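Local coordinates for protein possible thiamine biosynthesis enzyme (Candida albicans, PDB 2X7Q) that is of unknown function but has the periplasmic binding protein fold of the SsuA/TauA family and probably binds a small solute, possibly one related to thiamine, at residues Glu24-Pro29 with Val262-Arg267; His89-Tyr94 with Asn306-Asn311; Thr93-Pro98 with Ser201-Ala206; Ala225-Ile230 with Ser266-Thr271. The protein carries 1 engineered substitution. All coordinates share one frame; numbering follows the deposited sequence.

Contact 1 (Glu24-Pro29 with Val262-Arg267); sequences EHFSTP and VEFNSR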
loop_
_atom_site.group_PDB
_atom_site.type_symbol
_atom_site.label_atom_id
_atom_site.label_comp_id
_atom_site.label_asym_id
_atom_site.label_seq_id
_atom_site.Cartn_x
_atom_site.Cartn_y
_atom_site.Cartn_z
ATOM N N GLU A 24 6.556 7.439 -0.851
ATOM C CA GLU A 24 5.386 8.301 -0.726
ATOM C C GLU A 24 5.343 8.937 0.659
ATOM O O GLU A 24 6.244 8.734 1.473
ATOM C CB GLU A 24 4.098 7.512 -0.984
ATOM C CG GLU A 24 3.903 7.094 -2.430
ATOM C CD GLU A 24 2.592 6.377 -2.660
ATOM O OE1 GLU A 24 2.109 5.706 -1.730
ATOM O OE2 GLU A 24 2.046 6.470 -3.777
ATOM N N HIS A 25 4.291 9.703 0.929
ATOM C CA HIS A 25 4.130 10.339 2.231
ATOM C C HIS A 25 4.074 9.312 3.358
ATOM O O HIS A 25 4.486 9.593 4.481
ATOM C CB HIS A 25 2.877 11.219 2.251
ATOM C CG HIS A 25 1.711 10.623 1.525
ATOM N ND1 HIS A 25 0.913 11.363 0.667
ATOM C CD2 HIS A 25 1.208 9.372 1.513
ATOM C CE1 HIS A 25 -0.027 10.585 0.171
ATOM N NE2 HIS A 25 0.125 9.368 0.666
ATOM N N PHE A 26 3.566 8.121 3.056
ATOM C CA PHE A 26 3.427 7.075 4.066
ATOM C C PHE A 26 4.773 6.572 4.582
ATOM O O PHE A 26 4.860 6.041 5.688
ATOM C CB PHE A 26 2.613 5.897 3.524
ATOM C CG PHE A 26 1.163 6.212 3.307
ATOM C CD1 PHE A 26 0.649 6.335 2.027
ATOM C CD2 PHE A 26 0.314 6.389 4.387
ATOM C CE1 PHE A 26 -0.686 6.626 1.828
ATOM C CE2 PHE A 26 -1.023 6.683 4.194
ATOM C CZ PHE A 26 -1.523 6.802 2.913
ATOM N N SER A 27 5.819 6.737 3.779
ATOM C CA SER A 27 7.141 6.230 4.134
ATOM C C SER A 27 7.872 7.175 5.084
ATOM O O SER A 27 9.011 6.917 5.471
ATOM C CB SER A 27 7.982 6.007 2.878
ATOM O OG SER A 27 8.316 7.236 2.265
ATOM N N THR A 28 7.211 8.266 5.458
ATOM C CA THR A 28 7.815 9.275 6.325
ATOM C C THR A 28 8.430 8.697 7.606
ATOM O O THR A 28 9.592 8.966 7.903
ATOM C CB THR A 28 6.812 10.398 6.673
ATOM O OG1 THR A 28 6.527 11.169 5.501
ATOM C CG2 THR A 28 7.385 11.313 7.736
ATOM N N PRO A 29 7.653 7.906 8.366
ATOM C CA PRO A 29 8.176 7.328 9.610
ATOM C C PRO A 29 9.453 6.522 9.386
ATOM O O PRO A 29 10.341 6.535 10.239
ATOM C CB PRO A 29 7.043 6.404 10.065
ATOM C CG PRO A 29 5.816 7.003 9.480
ATOM C CD PRO A 29 6.240 7.551 8.149
ATOM N N VAL A 262 -4.081 10.494 8.309
ATOM C CA VAL A 262 -3.301 9.271 8.488
ATOM C C VAL A 262 -3.061 8.922 9.951
ATOM O O VAL A 262 -2.843 9.802 10.781
ATOM C CB VAL A 262 -1.941 9.359 7.764
ATOM C CG1 VAL A 262 -1.123 10.523 8.292
ATOM C CG2 VAL A 262 -1.174 8.053 7.895
ATOM N N GLU A 263 -3.118 7.629 10.257
ATOM C CA GLU A 263 -2.766 7.134 11.582
ATOM C C GLU A 263 -1.878 5.901 11.470
ATOM O O GLU A 263 -2.366 4.797 11.234
ATOM C CB GLU A 263 -4.013 6.797 12.402
ATOM C CG GLU A 263 -3.692 6.278 13.800
ATOM C CD GLU A 263 -4.905 5.729 14.523
ATOM O OE1 GLU A 263 -5.876 5.334 13.847
ATOM O OE2 GLU A 263 -4.882 5.679 15.770
ATOM N N PHE A 264 -0.576 6.093 11.639
ATOM C CA PHE A 264 0.357 4.975 11.639
ATOM C C PHE A 264 0.137 4.115 12.879
ATOM O O PHE A 264 -0.332 4.604 13.907
ATOM C CB PHE A 264 1.799 5.482 11.583
ATOM C CG PHE A 264 2.141 6.196 10.305
ATOM C CD1 PHE A 264 2.095 7.581 10.232
ATOM C CD2 PHE A 264 2.507 5.482 9.175
ATOM C CE1 PHE A 264 2.408 8.239 9.054
ATOM C CE2 PHE A 264 2.822 6.134 7.995
ATOM C CZ PHE A 264 2.772 7.514 7.936
ATOM N N ASN A 265 0.468 2.832 12.776
ATOM C CA ASN A 265 0.298 1.913 13.894
ATOM C C ASN A 265 1.350 2.137 14.974
ATOM O O ASN A 265 2.433 1.562 14.922
ATOM C CB ASN A 265 0.340 0.462 13.408
ATOM C CG ASN A 265 0.052 -0.535 14.515
ATOM O OD1 ASN A 265 -0.400 -0.166 15.599
ATOM N ND2 ASN A 265 0.315 -1.808 14.246
ATOM N N SER A 266 1.024 2.974 15.954
ATOM C CA SER A 266 1.947 3.276 17.040
ATOM C C SER A 266 2.159 2.058 17.931
ATOM O O SER A 266 3.079 2.026 18.747
ATOM C CB SER A 266 1.428 4.444 17.876
ATOM O OG SER A 266 0.223 4.109 18.535
ATOM N N ARG A 267 1.306 1.053 17.763
ATOM C CA ARG A 267 1.378 -0.155 18.574
ATOM C C ARG A 267 2.074 -1.286 17.822
ATOM O O ARG A 267 2.128 -2.419 18.300
ATOM C CB ARG A 267 -0.024 -0.594 18.999
ATOM C CG ARG A 267 -0.863 0.506 19.614
ATOM C CD ARG A 267 -0.172 1.131 20.815
ATOM N NE ARG A 267 0.154 0.137 21.832
ATOM C CZ ARG A 267 1.319 0.074 22.469
ATOM N NH1 ARG A 267 2.277 0.951 22.198
ATOM N NH2 ARG A 267 1.528 -0.866 23.380
#
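The F264 ring packs face-on against P29, whose CG sits 3.4 Å from the centroid of that ring and only 10° off its normal, a CH-pi contact over the middle of the face. On the opposite face lies V262 CG2, displaced toward the rim, so the phenyl group is held between proline and valine. Its edge is turned to the 24-29 backbone: F26 O is 3.1 Å from F264 CE2 and close to the ring plane. V262 CG2 has a second neighbour, F26 CE2 at 3.9 Å, which meets the methyl with its own ring edge. The torsion of F264 explains the reach: with CG opposite the carbonyl carbon (chi1 -65°), the ring leaves the loop after helix 252-259 and enters the corner made by F26 and P29.

The second shell fixes that corner. H25 O receives both T28 N, at 3.2 Å, and T28 OG1, at 2.8 Å, from the same face of its carbonyl plane, and E24 O also accepts two donors, S27 N and S27 OG, the hydroxyl in its carbonyl plane. These bonds hold the 3-10 turn 25-27 at the start of helix 28-35, which the contact joins to the 262-267 loop of this periplasmic binding protein fold. Y94 OH hydrogen-bonds F26 O, while Y94 and Y233 both meet F264 edge-to-face; F26 itself lies near a bound glycerol. Between the two segments the attraction is therefore probably mainly dispersive, perhaps with a weak electrostatic part where the ring edge faces a carbonyl oxygen whose conventional hydrogen bond comes from Y94.

Contact 2 (His89-Tyr94 with Asn306-Asn311); sequences HVLDTY and NVKKTN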
loop_
_atom_site.group_PDB
_atom_site.type_symbol
_atom_site.label_atom_id
_atom_site.label_comp_id
_atom_site.label_asym_id
_atom_site.label_seq_id
_atom_site.Cartn_x
_atom_site.Cartn_y
_atom_site.Cartn_z
ATOM N N HIS A 89 4.459 -13.623 4.002
ATOM C CA HIS A 89 3.946 -13.509 5.362
ATOM C C HIS A 89 3.657 -12.062 5.752
ATOM O O HIS A 89 4.523 -11.193 5.642
ATOM C CB HIS A 89 4.929 -14.127 6.359
ATOM C CG HIS A 89 4.976 -15.621 6.317
ATOM N ND1 HIS A 89 5.721 -16.319 5.388
ATOM C CD2 HIS A 89 4.377 -16.555 7.093
ATOM C CE1 HIS A 89 5.575 -17.614 5.593
ATOM N NE2 HIS A 89 4.763 -17.786 6.622
ATOM N N VAL A 90 2.433 -11.814 6.207
ATOM C CA VAL A 90 2.061 -10.506 6.731
ATOM C C VAL A 90 2.344 -10.459 8.229
ATOM O O VAL A 90 1.660 -11.112 9.019
ATOM C CB VAL A 90 0.574 -10.193 6.484
ATOM C CG1 VAL A 90 0.203 -8.853 7.102
ATOM C CG2 VAL A 90 0.270 -10.199 4.992
ATOM N N LEU A 91 3.350 -9.681 8.611
ATOM C CA LEU A 91 3.819 -9.651 9.993
ATOM C C LEU A 91 2.997 -8.731 10.889
ATOM O O LEU A 91 2.571 -9.129 11.975
ATOM C CB LEU A 91 5.293 -9.245 10.042
ATOM C CG LEU A 91 6.262 -10.166 9.301
ATOM C CD1 LEU A 91 7.673 -9.607 9.346
ATOM C CD2 LEU A 91 6.217 -11.567 9.886
ATOM N N ASP A 92 2.782 -7.498 10.439
ATOM C CA ASP A 92 2.078 -6.511 11.249
ATOM C C ASP A 92 1.504 -5.389 10.389
ATOM O O ASP A 92 1.742 -5.334 9.184
ATOM C CB ASP A 92 3.019 -5.935 12.311
ATOM C CG ASP A 92 2.293 -5.521 13.576
ATOM O OD1 ASP A 92 2.945 -5.448 14.640
ATOM O OD2 ASP A 92 1.071 -5.278 13.513
ATOM N N THR A 93 0.744 -4.497 11.018
ATOM C CA THR A 93 0.145 -3.365 10.323
ATOM C C THR A 93 1.028 -2.125 10.429
ATOM O O THR A 93 1.479 -1.768 11.517
ATOM C CB THR A 93 -1.246 -3.032 10.893
ATOM O OG1 THR A 93 -2.091 -4.184 10.801
ATOM C CG2 THR A 93 -1.877 -1.881 10.125
ATOM N N TYR A 94 1.270 -1.475 9.295
ATOM C CA TYR A 94 2.090 -0.270 9.254
ATOM C C TYR A 94 1.223 0.983 9.344
ATOM O O TYR A 94 1.542 1.924 10.072
ATOM C CB TYR A 94 2.927 -0.245 7.974
ATOM C CG TYR A 94 3.786 0.988 7.820
ATOM C CD1 TYR A 94 4.862 1.219 8.665
ATOM C CD2 TYR A 94 3.528 1.918 6.820
ATOM C CE1 TYR A 94 5.653 2.343 8.526
ATOM C CE2 TYR A 94 4.312 3.045 6.672
ATOM C CZ TYR A 94 5.374 3.251 7.528
ATOM O OH TYR A 94 6.159 4.369 7.385
ATOM N N ASN A 306 -0.289 -17.794 7.086
ATOM C CA ASN A 306 0.676 -16.788 6.656
ATOM C C ASN A 306 0.406 -15.382 7.191
ATOM O O ASN A 306 1.116 -14.436 6.845
ATOM C CB ASN A 306 0.777 -16.756 5.126
ATOM C CG ASN A 306 1.414 -18.011 4.554
ATOM O OD1 ASN A 306 2.330 -17.936 3.734
ATOM N ND2 ASN A 306 0.930 -19.169 4.980
ATOM N N VAL A 307 -0.618 -15.242 8.027
ATOM C CA VAL A 307 -0.904 -13.957 8.660
ATOM C C VAL A 307 -0.724 -14.050 10.174
ATOM O O VAL A 307 -1.448 -14.781 10.853
ATOM C CB VAL A 307 -2.325 -13.451 8.337
ATOM C CG1 VAL A 307 -2.549 -12.079 8.954
ATOM C CG2 VAL A 307 -2.540 -13.398 6.832
ATOM N N LYS A 308 0.246 -13.304 10.692
ATOM C CA LYS A 308 0.603 -13.363 12.107
ATOM C C LYS A 308 -0.543 -12.971 13.039
ATOM O O LYS A 308 -1.255 -11.997 12.789
ATOM C CB LYS A 308 1.820 -12.475 12.384
ATOM C CG LYS A 308 3.138 -13.031 11.859
ATOM C CD LYS A 308 3.555 -14.274 12.629
ATOM C CE LYS A 308 4.916 -14.779 12.173
ATOM N NZ LYS A 308 5.357 -15.956 12.974
ATOM N N LYS A 309 -0.719 -13.742 14.108
ATOM C CA LYS A 309 -1.669 -13.397 15.158
ATOM C C LYS A 309 -0.924 -13.143 16.464
ATOM O O LYS A 309 -1.530 -12.997 17.526
ATOM C CB LYS A 309 -2.714 -14.499 15.338
ATOM C CG LYS A 309 -3.739 -14.564 14.212
ATOM C CD LYS A 309 -4.973 -15.364 14.615
ATOM C CE LYS A 309 -4.697 -16.862 14.632
ATOM N NZ LYS A 309 -4.466 -17.406 13.263
ATOM N N THR A 310 0.402 -13.093 16.368
ATOM C CA THR A 310 1.255 -12.801 17.513
ATOM C C THR A 310 2.394 -11.878 17.094
ATOM O O THR A 310 2.575 -11.600 15.907
ATOM C CB THR A 310 1.858 -14.083 18.116
ATOM O OG1 THR A 310 2.760 -14.680 17.175
ATOM C CG2 THR A 310 0.763 -15.079 18.466
ATOM N N ASN A 311 3.157 -11.407 18.073
ATOM C CA ASN A 311 4.331 -10.591 17.800
ATOM C C ASN A 311 5.604 -11.424 17.857
ATOM O O ASN A 311 5.654 -12.454 18.532
ATOM C CB ASN A 311 4.421 -9.429 18.790
ATOM C CG ASN A 311 3.299 -8.428 18.619
ATOM O OD1 ASN A 311 2.571 -8.130 19.565
ATOM N ND2 ASN A 311 3.149 -7.904 17.408
HETATM O O HOH W 1 0.829 -9.270 14.227
HETATM O O HOH W 2 4.294 -10.347 14.006
HETATM O O HOH W 3 4.751 -7.666 14.919
#
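V90 joins V307 through two backbone bonds: V90 N donates to N306 O at 3.0 Å, and K308 N donates to V90 O at 3.1 Å with a nearly straight N-H...O angle of 170°. One residue thus bonds to the neighbours of its partner on both sides, the pattern of a parallel bridge, and the touching parts of the two segments run 34° apart. Beside it the packing is close. The H89 imidazole stacks on the N306 amide group with planes 10° apart, NE2 of H89 lying 3.9 Å from CG of N306. L91 and K308 lie side by side, L91 CD2 touching K308 CG at 3.9 Å; the lysine chain bends at chi2, which carries its amine away from the strand.

The bridge adds the C-terminal tail after helix 296-306 to the outer side of strand 88-95, the last strand of its five-stranded sheet. On the other side of that strand L91 and D92 both face V205, forming a classic beta bulge.

From L91 onward the segments part and water fills in. Two waters are held by L91 O; one of them also donates to T310 O at 2.9 Å, while the other reaches T310 O only weakly. D92 OD1 and N311 ND2 stand 3.7 Å apart, their carboxylate and amide planes inclined to each other, and a third water links them, donating to D92 OD1 and accepting from N311 ND2 at 3.0 Å. D92 OD1 has a further donor in G269 N, whereas D92 OD2 takes T93 N on its anti side.

Contact 3 (Thr93-Pro98 with Ser201-Ala206); sequences TYVKSP and SSWVVA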
loop_
_atom_site.group_PDB
_atom_site.type_symbol
_atom_site.label_atom_id
_atom_site.label_comp_id
_atom_site.label_asym_id
_atom_site.label_seq_id
_atom_site.Cartn_x
_atom_site.Cartn_y
_atom_site.Cartn_z
ATOM N N THR A 93 0.744 -4.497 11.018
ATOM C CA THR A 93 0.145 -3.365 10.323
ATOM C C THR A 93 1.028 -2.125 10.429
ATOM O O THR A 93 1.479 -1.768 11.517
ATOM C CB THR A 93 -1.246 -3.032 10.893
ATOM O OG1 THR A 93 -2.091 -4.184 10.801
ATOM C CG2 THR A 93 -1.877 -1.881 10.125
ATOM N N TYR A 94 1.270 -1.475 9.295
ATOM C CA TYR A 94 2.090 -0.270 9.254
ATOM C C TYR A 94 1.223 0.983 9.344
ATOM O O TYR A 94 1.542 1.924 10.072
ATOM C CB TYR A 94 2.927 -0.245 7.974
ATOM C CG TYR A 94 3.786 0.988 7.820
ATOM C CD1 TYR A 94 4.862 1.219 8.665
ATOM C CD2 TYR A 94 3.528 1.918 6.820
ATOM C CE1 TYR A 94 5.653 2.343 8.526
ATOM C CE2 TYR A 94 4.312 3.045 6.672
ATOM C CZ TYR A 94 5.374 3.251 7.528
ATOM O OH TYR A 94 6.159 4.369 7.385
ATOM N N VAL A 95 0.124 0.986 8.597
ATOM C CA VAL A 95 -0.830 2.087 8.643
ATOM C C VAL A 95 -2.218 1.582 9.016
ATOM O O VAL A 95 -2.763 0.692 8.364
ATOM C CB VAL A 95 -0.904 2.831 7.301
ATOM C CG1 VAL A 95 -2.014 3.865 7.336
ATOM C CG2 VAL A 95 0.432 3.485 6.988
ATOM N N LYS A 96 -2.782 2.161 10.070
ATOM C CA LYS A 96 -4.073 1.725 10.587
ATOM C C LYS A 96 -5.240 2.336 9.814
ATOM O O LYS A 96 -6.238 1.665 9.543
ATOM C CB LYS A 96 -4.185 2.073 12.072
ATOM C CG LYS A 96 -5.452 1.567 12.735
ATOM C CD LYS A 96 -5.413 1.821 14.230
ATOM C CE LYS A 96 -4.197 1.161 14.862
ATOM N NZ LYS A 96 -4.131 1.417 16.328
ATOM N N SER A 97 -5.110 3.612 9.464
ATOM C CA SER A 97 -6.165 4.322 8.746
ATOM C C SER A 97 -6.332 3.787 7.323
ATOM O O SER A 97 -5.381 3.284 6.727
ATOM C CB SER A 97 -5.875 5.825 8.725
ATOM O OG SER A 97 -4.562 6.083 8.262
ATOM N N PRO A 98 -7.551 3.894 6.774
ATOM C CA PRO A 98 -7.853 3.397 5.426
ATOM C C PRO A 98 -7.285 4.297 4.337
ATOM O O PRO A 98 -7.115 5.492 4.572
ATOM C CB PRO A 98 -9.380 3.437 5.380
ATOM C CG PRO A 98 -9.752 4.529 6.312
ATOM C CD PRO A 98 -8.738 4.468 7.430
ATOM N N SER A 201 -7.371 -1.522 6.864
ATOM C CA SER A 201 -6.137 -0.779 7.099
ATOM C C SER A 201 -5.286 -0.856 5.836
ATOM O O SER A 201 -5.215 -1.902 5.197
ATOM C CB SER A 201 -5.379 -1.351 8.297
ATOM O OG SER A 201 -6.126 -1.194 9.492
ATOM N N SER A 202 -4.639 0.250 5.483
ATOM C CA SER A 202 -4.030 0.386 4.161
ATOM C C SER A 202 -2.645 -0.241 3.983
ATOM O O SER A 202 -2.324 -0.730 2.900
ATOM C CB SER A 202 -4.000 1.857 3.739
ATOM O OG SER A 202 -3.360 2.658 4.711
ATOM N N TRP A 203 -1.827 -0.229 5.031
ATOM C CA TRP A 203 -0.444 -0.682 4.902
ATOM C C TRP A 203 -0.052 -1.759 5.911
ATOM O O TRP A 203 -0.482 -1.733 7.064
ATOM C CB TRP A 203 0.507 0.512 5.004
ATOM C CG TRP A 203 0.361 1.483 3.871
ATOM C CD1 TRP A 203 -0.620 2.416 3.713
ATOM C CD2 TRP A 203 1.228 1.617 2.732
ATOM N NE1 TRP A 203 -0.420 3.122 2.551
ATOM C CE2 TRP A 203 0.702 2.650 1.933
ATOM C CE3 TRP A 203 2.388 0.959 2.321
ATOM C CZ2 TRP A 203 1.310 3.042 0.736
ATOM C CZ3 TRP A 203 2.985 1.352 1.134
ATOM C CH2 TRP A 203 2.446 2.382 0.357
ATOM N N VAL A 204 0.773 -2.701 5.462
ATOM C CA VAL A 204 1.251 -3.783 6.314
ATOM C C VAL A 204 2.730 -4.054 6.062
ATOM O O VAL A 204 3.281 -3.643 5.039
ATOM C CB VAL A 204 0.468 -5.087 6.071
ATOM C CG1 VAL A 204 -0.996 -4.913 6.437
ATOM C CG2 VAL A 204 0.616 -5.530 4.622
ATOM N N VAL A 205 3.368 -4.743 7.003
ATOM C CA VAL A 205 4.760 -5.140 6.846
ATOM C C VAL A 205 4.826 -6.620 6.479
ATOM O O VAL A 205 4.348 -7.471 7.228
ATOM C CB VAL A 205 5.566 -4.899 8.135
ATOM C CG1 VAL A 205 7.001 -5.375 7.965
ATOM C CG2 VAL A 205 5.528 -3.426 8.515
ATOM N N ALA A 206 5.410 -6.924 5.323
ATOM C CA ALA A 206 5.467 -8.304 4.852
ATOM C C ALA A 206 6.897 -8.806 4.686
ATOM O O ALA A 206 7.836 -8.017 4.546
ATOM C CB ALA A 206 4.692 -8.457 3.551
#
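V95 packs against W203 from its first side-chain atom: V95 CB lies 3.6 Å from W203 CB, and the two side chains run alongside each other in the same direction. At the branch the methyls part. V95 CG2, opposite the carbonyl carbon, follows the tryptophan and reaches W203 CD1 at 3.6 Å; V95 CG1, pointing away from the backbone N (chi1 174°), goes to the serine and comes within 3.2 Å of S202 OG. Next to this pair, the Y94 ring offers its edge to W203 CB, while Y94 CB touches V205 CG2.

The backbone shows why Y94 and V95 both face this strand. W203 O accepts Y94 N at 2.8 Å and V95 N at 3.2 Å, both from one face of the carbonyl and each 49° out of its plane. The register slips by one between T93-V204, a non-hydrogen-bonded antiparallel pair, and V95-W203, a hydrogen-bonded one: a beta bulge. Beyond it serine hydroxyls take over. S201 OG donates to K96 O at 2.9 Å, and S202 OG reaches S97 O at the same length, at a C=O...O angle of 163°.

Here the chain leaves strand 88-95 for the second sheet, and strand 203-208 returns from it. Paired crossing segments of this kind form the hinge of two-lobed periplasmic binding proteins, and the strand order matches their type II topology.

Contact 4 (Ala225-Ile230 with Ser266-Thr271); sequences AVNQGI and SRIGKT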
loop_
_atom_site.group_PDB
_atom_site.type_symbol
_atom_site.label_atom_id
_atom_site.label_comp_id
_atom_site.label_asym_id
_atom_site.label_seq_id
_atom_site.Cartn_x
_atom_site.Cartn_y
_atom_site.Cartn_z
ATOM N N ALA A 225 12.146 -0.515 15.705
ATOM C CA ALA A 225 12.734 0.735 15.236
ATOM C C ALA A 225 11.685 1.562 14.499
ATOM O O ALA A 225 11.638 2.783 14.634
ATOM C CB ALA A 225 13.924 0.456 14.335
ATOM N N VAL A 226 10.851 0.887 13.714
ATOM C CA VAL A 226 9.758 1.543 13.008
ATOM C C VAL A 226 8.757 2.128 14.000
ATOM O O VAL A 226 8.200 3.198 13.771
ATOM C CB VAL A 226 9.035 0.569 12.056
ATOM C CG1 VAL A 226 7.803 1.224 11.454
ATOM C CG2 VAL A 226 9.982 0.092 10.964
ATOM N N ASN A 227 8.544 1.425 15.108
ATOM C CA ASN A 227 7.645 1.901 16.154
ATOM C C ASN A 227 8.110 3.239 16.713
ATOM O O ASN A 227 7.302 4.127 16.975
ATOM C CB ASN A 227 7.540 0.870 17.283
ATOM C CG ASN A 227 6.523 1.261 18.338
ATOM O OD1 ASN A 227 6.640 2.307 18.979
ATOM N ND2 ASN A 227 5.514 0.420 18.521
ATOM N N GLN A 228 9.419 3.373 16.900
ATOM C CA GLN A 228 10.002 4.619 17.380
ATOM C C GLN A 228 9.946 5.685 16.292
ATOM O O GLN A 228 9.746 6.864 16.577
ATOM C CB GLN A 228 11.448 4.399 17.834
ATOM C CG GLN A 228 11.583 3.624 19.135
ATOM C CD GLN A 228 13.018 3.526 19.611
ATOM O OE1 GLN A 228 13.934 3.330 18.815
ATOM N NE2 GLN A 228 13.220 3.658 20.917
ATOM N N GLY A 229 10.126 5.263 15.043
ATOM C CA GLY A 229 10.049 6.170 13.913
ATOM C C GLY A 229 8.655 6.748 13.770
ATOM O O GLY A 229 8.488 7.903 13.377
ATOM N N ILE A 230 7.654 5.938 14.094
ATOM C CA ILE A 230 6.266 6.374 14.062
ATOM C C ILE A 230 5.983 7.375 15.178
ATOM O O ILE A 230 5.307 8.380 14.963
ATOM C CB ILE A 230 5.300 5.180 14.193
ATOM C CG1 ILE A 230 5.360 4.302 12.941
ATOM C CG2 ILE A 230 3.882 5.666 14.432
ATOM C CD1 ILE A 230 4.433 3.107 12.986
ATOM N N SER A 266 1.024 2.974 15.954
ATOM C CA SER A 266 1.947 3.276 17.040
ATOM C C SER A 266 2.159 2.058 17.931
ATOM O O SER A 266 3.079 2.026 18.747
ATOM C CB SER A 266 1.428 4.444 17.876
ATOM O OG SER A 266 0.223 4.109 18.535
ATOM N N ARG A 267 1.306 1.053 17.763
ATOM C CA ARG A 267 1.378 -0.155 18.574
ATOM C C ARG A 267 2.074 -1.286 17.822
ATOM O O ARG A 267 2.128 -2.419 18.300
ATOM C CB ARG A 267 -0.024 -0.594 18.999
ATOM C CG ARG A 267 -0.863 0.506 19.614
ATOM C CD ARG A 267 -0.172 1.131 20.815
ATOM N NE ARG A 267 0.154 0.137 21.832
ATOM C CZ ARG A 267 1.319 0.074 22.469
ATOM N NH1 ARG A 267 2.277 0.951 22.198
ATOM N NH2 ARG A 267 1.528 -0.866 23.380
ATOM N N ILE A 268 2.613 -0.971 16.647
ATOM C CA ILE A 268 3.267 -1.976 15.812
ATOM C C ILE A 268 4.380 -2.700 16.573
ATOM O O ILE A 268 5.312 -2.074 17.083
ATOM C CB ILE A 268 3.812 -1.369 14.497
ATOM C CG1 ILE A 268 4.342 -2.468 13.573
ATOM C CG2 ILE A 268 4.883 -0.322 14.781
ATOM C CD1 ILE A 268 4.863 -1.951 12.243
ATOM N N GLY A 269 4.260 -4.021 16.664
ATOM C CA GLY A 269 5.238 -4.833 17.364
ATOM C C GLY A 269 4.889 -5.056 18.823
ATOM O O GLY A 269 5.405 -5.976 19.459
ATOM N N LYS A 270 4.012 -4.210 19.356
ATOM C CA LYS A 270 3.600 -4.314 20.753
ATOM C C LYS A 270 2.360 -5.192 20.897
ATOM O O LYS A 270 2.160 -5.836 21.927
ATOM C CB LYS A 270 3.334 -2.926 21.344
ATOM C CG LYS A 270 4.511 -1.968 21.247
ATOM C CD LYS A 270 5.785 -2.594 21.798
ATOM C CE LYS A 270 6.948 -1.610 21.776
ATOM N NZ LYS A 270 8.261 -2.304 21.893
ATOM N N THR A 271 1.534 -5.211 19.856
ATOM C CA THR A 271 0.311 -6.006 19.856
ATOM C C THR A 271 0.056 -6.592 18.469
ATOM O O THR A 271 0.371 -5.963 17.462
ATOM C CB THR A 271 -0.902 -5.166 20.297
ATOM O OG1 THR A 271 -2.047 -6.011 20.457
ATOM C CG2 THR A 271 -1.208 -4.087 19.267
#
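The N227 amide meets the loop 266-271 with its nitrogen end. I268 O lies in the amide plane and takes N227 ND2 at 2.9 Å along an almost straight N-H...O line of 175°. S266 O stands off one side of that plane; its 2.9 Å contact with N227 ND2 is bent to 122° and counts as a weak bond. Off the other side, beyond the nitrogen, comes K270 CG, 3.8 Å from N227 ND2. A second flat group in the loop, the R267 guanidinium, has K270 CB over one face, near its rim.

N227 reaches the loop because its CG points away from the backbone N (chi1 -175°), leading off helix 216-235. Toward the base of the N227 side chain the contact is apolar: I268 CG2 rests 3.8 Å from N227 CB and 3.9 Å from I230 CD1, the two isoleucines crossing at about a right angle. I230 CG2 also touches S266 CA.

I268 O belongs to a type II turn, R267-K270, closed by K270 N to R267 O at 2.8 Å; S266 O comes just before it. G269 has positive phi, where a CB would be jammed against the preceding carbonyl. D92 OD1 accepts G269 N. One helical amide nitrogen thus serves two loop carbonyls unequally: the straight bond to I268 O probably fixes how the amide is turned, and the bent one probably contributes less.

How the contacts relate
Following the chain from the N terminus, 24-29 opens contact 1, which closes at 262-267. Before then 89-94 opens contact 2, closed only by the tail 306-311, so these two loops cross. Contact 3 starts from the same strand as contact 2, shares T93 and Y94 with it, and closes at 201-206, within the spans of both. Contact 4 follows in series, its loop 225-271 lying within contact 2 and ending on the stretch used by contact 1, with S266 and R267 in common. Together they fasten strand 88-95 to strand 203-208, to the C-terminal tail and, through N265 and G269, to the 262-271 loop, which in turn meets helices 28-35 and 216-235.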